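PDB 3EFE: ThiJ/pfpI family protein, which is of undetermined function but belongs to the DJ-1/PfpI family, whose members include proteases, chaperones and glyoxalase-like enzymes. Local coordinates for residues 96-99 with 100-104; 175-179 with 180-184. One frame throughout, in Å; residues are numbered along the deposited sequence.

In the fold
Both contacts involve helices that flank the central, mostly parallel sheet of the DJ-1/PfpI fold: contact 1 lies within one, contact 2 where another runs into a loop. Their centres are about 21 Å apart, with no touch between them. Contact 1 is partly buried and stays inside helix 92-104, whose apolar side faces the sheet and whose polar side looks outward. Contact 2 is more buried and marks the end of helix 169-179, where the chain turns toward helix 185-197. Regular backbone bonds and a long glutamine chain mark the first, whereas the second combines a Schellman ending with aliphatic and aromatic packing. Helix 92-104 leads into strand 107-111, against which Val176 and Lys179 of contact 2 pack.

Contact 1. Residues 96-99 with 100-104; sequences ERIG and QALKI
Gln100 lies back along the helix toward Arg97, one turn earlier. Its CB sits 3.7 Å from the carbonyl O of Arg97, and CG, placed beside the backbone N by a chi1 of -46°, passes the carbonyl O atoms of Glu96 and Arg97 at the edge of contact. From there the chain runs extended, which carries the amide to the backbone of the preceding turn: CD comes to 4.1 Å from Arg97 CA, and OE1 approaches the same CA. The tip of Gln100 is thus laid against the root of Arg97, with NE2 standing obliquely to the guanidinium. That group is held elsewhere, NH2 by the carbonyl of Cys70 and NH1, weakly, by that of Leu67, so the arginine ties the helix to the loop between strands 65-66 and 77-80. Helix 92-104 is the crossover helix of a beta-alpha-beta unit, joining strand 77-80 to strand 107-111 in the sheet of the DJ-1/PfpI fold. On its buried side Ile98 and Leu102 lie side by side and point the same way, Ile98 CG2 meeting Leu102 CD1 at 3.8 Å, while Ile98 also packs on Leu78 and Leu80 of the strand. Leu102 CG leans over the Ile98 carbonyl O as well, at 3.4 Å. Under these side chains the helical bonds continue: Ala101 N donates to Arg97 O at 2.9 Å, and Leu102 N reaches Ile98 O over an equal 2.9 Å. On the exposed side Lys103 folds back at its third and fourth torsions, bringing CE to 3.6 Å from the carbonyl O of Gly99.

Contact 2. Residues 175-179 with 180-184; sequences EVLKK and IDVFT
A Schellman motif ends helix 169-179, and contact 2 is built round it. Asp181 takes a positive phi (58°), and its N reaches back to two carbonyls of the last turn: it bonds Lys178 O at 3.2 Å, from above the carbonyl plane, and makes a weaker bond to Leu177 O. Ile180 N donates to Val176 O at 3.0 Å. The side chain of Ile180 folds over the same turn. With chi1 at 72°, CG1 sits between the backbone N and the carbonyl carbon, and from there touches Val176 O at 3.5 Å and Leu177 O slightly farther off. This isoleucine also packs on Leu28 of helix 18-30, so the helix end is covered from that side. Past the turn the chain leads to helix 185-197, whose N-cap is Thr184, its OG1 weakly bonded to Ala187 N. Leu177 bridges the reversal, its two contacts made by different atoms. Leu177 CD1 meets Val182 CG1 at 3.9 Å, and Leu177 CG stands over one face of the Phe183 ring, 4.1 Å above the plane and offset toward the rim, Phe183 CE1 being the ring atom nearest to it at 4.2 Å.

Contact 1. Residues 96-99 with 100-104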
ATOM      1  N   GLU D  96       5.514  20.058  15.573  1.00 51.91           N
ATOM      2  CA  GLU D  96       5.105  21.280  16.276  1.00 52.86           C
ATOM      3  C   GLU D  96       3.875  21.839  15.626  1.00 52.91           C
ATOM      4  O   GLU D  96       2.883  22.151  16.315  1.00 53.27           O
ATOM      5  CB  GLU D  96       6.260  22.282  16.367  1.00 53.24           C
ATOM      6  CG  GLU D  96       7.406  21.690  17.317  1.00 56.61           C
ATOM      7  CD  GLU D  96       8.720  22.551  17.481  1.00 57.95           C
ATOM      8  OE1 GLU D  96       8.926  23.569  16.727  1.00 66.36           O
ATOM      9  OE2 GLU D  96       9.575  22.157  18.330  1.00 62.18           O
ATOM     10  N   ARG D  97       3.930  21.869  14.293  1.00 52.88           N
ATOM     11  CA  ARG D  97       2.871  22.350  13.393  1.00 52.40           C
ATOM     12  C   ARG D  97       1.634  21.548  13.518  1.00 52.08           C
ATOM     13  O   ARG D  97       0.598  22.041  13.213  1.00 52.72           O
ATOM     14  CB  ARG D  97       3.300  22.212  11.926  1.00 51.96           C
ATOM     15  CG  ARG D  97       4.574  22.946  11.493  1.00 50.49           C
ATOM     16  CD  ARG D  97       4.347  24.365  10.984  1.00 49.33           C
ATOM     17  NE  ARG D  97       3.098  24.484  10.239  1.00 50.59           N
ATOM     18  CZ  ARG D  97       2.944  24.485   8.908  1.00 47.31           C
ATOM     19  NH1 ARG D  97       3.961  24.447   8.060  1.00 45.89           N
ATOM     20  NH2 ARG D  97       1.716  24.571   8.432  1.00 48.99           N
ATOM     21  N   ILE D  98       1.767  20.286  13.904  1.00 52.81           N
ATOM     22  CA  ILE D  98       0.631  19.371  14.017  1.00 53.69           C
ATOM     23  C   ILE D  98      -0.216  19.825  15.184  1.00 54.59           C
ATOM     24  O   ILE D  98      -1.456  19.640  15.196  1.00 54.98           O
ATOM     25  CB  ILE D  98       1.078  17.850  14.206  1.00 53.65           C
ATOM     26  CG1 ILE D  98       1.475  17.224  12.867  1.00 54.03           C
ATOM     27  CG2 ILE D  98      -0.035  17.004  14.832  1.00 52.26           C
ATOM     28  CD1 ILE D  98       2.662  16.172  12.924  1.00 53.68           C
ATOM     29  N   GLY D  99       0.465  20.385  16.183  1.00 55.06           N
ATOM     30  CA  GLY D  99      -0.190  20.885  17.370  1.00 55.00           C
ATOM     31  C   GLY D  99      -1.142  21.980  17.027  1.00 54.93           C
ATOM     32  O   GLY D  99      -2.253  21.984  17.544  1.00 55.19           O
ATOM     33  N   GLN D 100      -0.691  22.898  16.162  1.00 55.49           N
ATOM     34  CA  GLN D 100      -1.502  24.051  15.704  1.00 56.73           C
ATOM     35  C   GLN D 100      -2.582  23.565  14.749  1.00 56.33           C
ATOM     36  O   GLN D 100      -3.742  23.949  14.882  1.00 57.15           O
ATOM     37  CB  GLN D 100      -0.672  25.096  14.918  1.00 57.04           C
ATOM     38  CG  GLN D 100       0.694  25.514  15.531  1.00 59.69           C
ATOM     39  CD  GLN D 100       1.659  26.127  14.475  1.00 60.78           C
ATOM     40  OE1 GLN D 100       2.911  26.102  14.644  1.00 65.42           O
ATOM     41  NE2 GLN D 100       1.080  26.649  13.361  1.00 62.67           N
ATOM     42  N   ALA D 101      -2.176  22.754  13.757  1.00 55.43           N
ATOM     43  CA  ALA D 101      -3.135  22.138  12.839  1.00 54.32           C
ATOM     44  C   ALA D 101      -4.293  21.592  13.624  1.00 52.97           C
ATOM     45  O   ALA D 101      -5.404  21.830  13.273  1.00 53.09           O
ATOM     46  CB  ALA D 101      -2.497  21.029  12.010  1.00 53.53           C
ATOM     47  N   LEU D 102      -4.036  20.852  14.692  1.00 52.19           N
ATOM     48  CA  LEU D 102      -5.123  20.169  15.392  1.00 52.55           C
ATOM     49  C   LEU D 102      -6.104  21.182  15.917  1.00 52.04           C
ATOM     50  O   LEU D 102      -7.270  20.911  15.848  1.00 51.73           O
ATOM     51  CB  LEU D 102      -4.627  19.240  16.541  1.00 52.53           C
ATOM     52  CG  LEU D 102      -4.157  17.841  16.124  1.00 51.25           C
ATOM     53  CD1 LEU D 102      -3.107  17.267  17.118  1.00 49.72           C
ATOM     54  CD2 LEU D 102      -5.352  16.948  15.976  1.00 49.38           C
ATOM     55  N   LYS D 103      -5.590  22.330  16.410  1.00 52.59           N
ATOM     56  CA  LYS D 103      -6.367  23.519  16.900  1.00 52.92           C
ATOM     57  C   LYS D 103      -7.313  24.187  15.893  1.00 51.86           C
ATOM     58  O   LYS D 103      -8.490  24.369  16.210  1.00 50.93           O
ATOM     59  CB  LYS D 103      -5.457  24.646  17.437  1.00 53.66           C
ATOM     60  CG  LYS D 103      -4.701  24.305  18.694  1.00 56.42           C
ATOM     61  CD  LYS D 103      -3.717  25.435  19.153  1.00 56.60           C
ATOM     62  CE  LYS D 103      -2.373  24.833  19.822  1.00 58.54           C
ATOM     63  NZ  LYS D 103      -2.537  24.201  21.184  1.00 59.41           N
ATOM     64  N   ILE D 104      -6.786  24.599  14.726  1.00 50.51           N
ATOM     65  CA  ILE D 104      -7.633  25.150  13.674  1.00 48.84           C
ATOM     66  C   ILE D 104      -8.648  24.154  13.114  1.00 48.27           C
ATOM     67  O   ILE D 104      -9.632  24.532  12.460  1.00 48.87           O
ATOM     68  CB  ILE D 104      -6.836  25.819  12.497  1.00 49.82           C
ATOM     69  CG1 ILE D 104      -7.797  26.803  11.730  1.00 49.09           C
ATOM     70  CG2 ILE D 104      -6.086  24.748  11.545  1.00 45.84           C
ATOM     71  CD1 ILE D 104      -7.133  28.032  11.106  1.00 49.77           C
TER

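Contact 2. Residues 175-179 with 180-184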
ATOM      1  N   GLU D 175     -11.764   4.773   8.245  1.00 36.41           N
ATOM      2  CA  GLU D 175     -12.059   5.809   9.225  1.00 36.13           C
ATOM      3  C   GLU D 175     -11.745   7.181   8.692  1.00 35.11           C
ATOM      4  O   GLU D 175     -12.500   8.091   8.954  1.00 36.30           O
ATOM      5  CB  GLU D 175     -11.243   5.583  10.573  1.00 38.21           C
ATOM      6  CG  GLU D 175     -11.604   4.305  11.408  1.00 38.60           C
ATOM      7  CD  GLU D 175     -13.017   4.328  11.955  1.00 43.49           C
ATOM      8  OE1 GLU D 175     -13.684   5.391  11.847  1.00 47.31           O
ATOM      9  OE2 GLU D 175     -13.479   3.265  12.456  1.00 46.55           O
ATOM     10  N   VAL D 176     -10.643   7.365   7.965  1.00 34.45           N
ATOM     11  CA  VAL D 176     -10.347   8.690   7.389  1.00 33.99           C
ATOM     12  C   VAL D 176     -11.407   9.056   6.392  1.00 34.67           C
ATOM     13  O   VAL D 176     -11.935  10.172   6.414  1.00 35.87           O
ATOM     14  CB  VAL D 176      -8.957   8.780   6.712  1.00 33.22           C
ATOM     15  CG1 VAL D 176      -8.737  10.156   6.061  1.00 29.27           C
ATOM     16  CG2 VAL D 176      -7.924   8.534   7.715  1.00 27.86           C
ATOM     17  N   LEU D 177     -11.764   8.083   5.565  1.00 35.23           N
ATOM     18  CA  LEU D 177     -12.692   8.282   4.444  1.00 35.72           C
ATOM     19  C   LEU D 177     -14.054   8.737   4.958  1.00 37.18           C
ATOM     20  O   LEU D 177     -14.661   9.633   4.394  1.00 38.82           O
ATOM     21  CB  LEU D 177     -12.812   6.996   3.617  1.00 34.90           C
ATOM     22  CG  LEU D 177     -12.078   6.816   2.259  1.00 34.73           C
ATOM     23  CD1 LEU D 177     -11.152   7.945   1.778  1.00 30.20           C
ATOM     24  CD2 LEU D 177     -11.430   5.471   2.131  1.00 32.64           C
ATOM     25  N   LYS D 178     -14.492   8.087   6.036  1.00 38.61           N
ATOM     26  CA  LYS D 178     -15.690   8.379   6.755  1.00 39.25           C
ATOM     27  C   LYS D 178     -15.620   9.731   7.442  1.00 40.08           C
ATOM     28  O   LYS D 178     -16.518  10.481   7.325  1.00 40.36           O
ATOM     29  CB  LYS D 178     -15.893   7.309   7.794  1.00 40.19           C
ATOM     30  CG  LYS D 178     -17.215   7.323   8.523  1.00 39.28           C
ATOM     31  CD  LYS D 178     -17.232   5.971   9.253  1.00 42.09           C
ATOM     32  CE  LYS D 178     -18.466   5.733  10.074  1.00 47.23           C
ATOM     33  NZ  LYS D 178     -18.454   6.618  11.333  1.00 53.31           N
ATOM     34  N   LYS D 179     -14.545  10.048   8.139  1.00 40.72           N
ATOM     35  CA  LYS D 179     -14.442  11.360   8.791  1.00 40.34           C
ATOM     36  C   LYS D 179     -14.644  12.469   7.779  1.00 40.16           C
ATOM     37  O   LYS D 179     -15.385  13.352   8.045  1.00 39.84           O
ATOM     38  CB  LYS D 179     -13.073  11.525   9.536  1.00 40.66           C
ATOM     39  CG  LYS D 179     -12.837  12.848  10.327  1.00 41.08           C
ATOM     40  CD  LYS D 179     -13.770  13.006  11.562  1.00 44.71           C
ATOM     41  CE  LYS D 179     -14.339  14.520  11.774  1.00 47.30           C
ATOM     42  NZ  LYS D 179     -15.387  14.754  12.959  1.00 47.37           N
ATOM     43  N   ILE D 180     -13.963  12.437   6.625  1.00 40.89           N
ATOM     44  CA  ILE D 180     -14.061  13.523   5.626  1.00 40.36           C
ATOM     45  C   ILE D 180     -15.281  13.488   4.679  1.00 40.07           C
ATOM     46  O   ILE D 180     -15.462  14.391   3.821  1.00 40.02           O
ATOM     47  CB  ILE D 180     -12.738  13.676   4.823  1.00 41.88           C
ATOM     48  CG1 ILE D 180     -12.502  12.525   3.821  1.00 41.74           C
ATOM     49  CG2 ILE D 180     -11.507  13.789   5.806  1.00 43.56           C
ATOM     50  CD1 ILE D 180     -11.462  12.867   2.824  1.00 39.69           C
ATOM     51  N   ASP D 181     -16.095  12.443   4.827  1.00 39.33           N
ATOM     52  CA  ASP D 181     -17.434  12.342   4.225  1.00 38.87           C
ATOM     53  C   ASP D 181     -17.462  12.463   2.688  1.00 38.44           C
ATOM     54  O   ASP D 181     -18.195  13.278   2.081  1.00 39.17           O
ATOM     55  CB  ASP D 181     -18.374  13.349   4.867  1.00 40.01           C
ATOM     56  CG  ASP D 181     -19.841  12.958   4.691  1.00 40.45           C
ATOM     57  OD1 ASP D 181     -20.120  11.748   4.855  1.00 44.40           O
ATOM     58  OD2 ASP D 181     -20.687  13.842   4.399  1.00 41.47           O
ATOM     59  N   VAL D 182     -16.663  11.596   2.080  1.00 36.83           N
ATOM     60  CA  VAL D 182     -16.274  11.653   0.700  1.00 35.61           C
ATOM     61  C   VAL D 182     -16.950  10.494  -0.101  1.00 35.50           C
ATOM     62  O   VAL D 182     -17.219  10.602  -1.265  1.00 34.55           O
ATOM     63  CB  VAL D 182     -14.767  11.719   0.741  1.00 34.87           C
ATOM     64  CG1 VAL D 182     -14.107  10.321   0.734  1.00 32.97           C
ATOM     65  CG2 VAL D 182     -14.244  12.729  -0.201  1.00 32.31           C
ATOM     66  N   PHE D 183     -17.306   9.425   0.587  1.00 36.21           N
ATOM     67  CA  PHE D 183     -18.064   8.309   0.061  1.00 36.26           C
ATOM     68  C   PHE D 183     -19.409   8.430   0.732  1.00 36.21           C
ATOM     69  O   PHE D 183     -19.513   9.067   1.750  1.00 35.68           O
ATOM     70  CB  PHE D 183     -17.482   6.926   0.499  1.00 34.90           C
ATOM     71  CG  PHE D 183     -16.219   6.468  -0.222  1.00 34.04           C
ATOM     72  CD1 PHE D 183     -15.311   7.342  -0.766  1.00 32.94           C
ATOM     73  CD2 PHE D 183     -15.903   5.104  -0.257  1.00 31.81           C
ATOM     74  CE1 PHE D 183     -14.131   6.848  -1.353  1.00 33.27           C
ATOM     75  CE2 PHE D 183     -14.768   4.633  -0.840  1.00 31.83           C
ATOM     76  CZ  PHE D 183     -13.885   5.480  -1.395  1.00 32.58           C
ATOM     77  N   THR D 184     -20.450   7.816   0.168  1.00 37.17           N
ATOM     78  CA  THR D 184     -21.663   7.597   0.959  1.00 37.32           C
ATOM     79  C   THR D 184     -21.404   6.355   1.852  1.00 37.52           C
ATOM     80  O   THR D 184     -20.373   5.651   1.678  1.00 38.54           O
ATOM     81  CB  THR D 184     -22.923   7.337   0.114  1.00 37.64           C
ATOM     82  OG1 THR D 184     -22.894   5.951  -0.216  1.00 42.03           O
ATOM     83  CG2 THR D 184     -23.000   8.199  -1.161  1.00 33.09           C
TER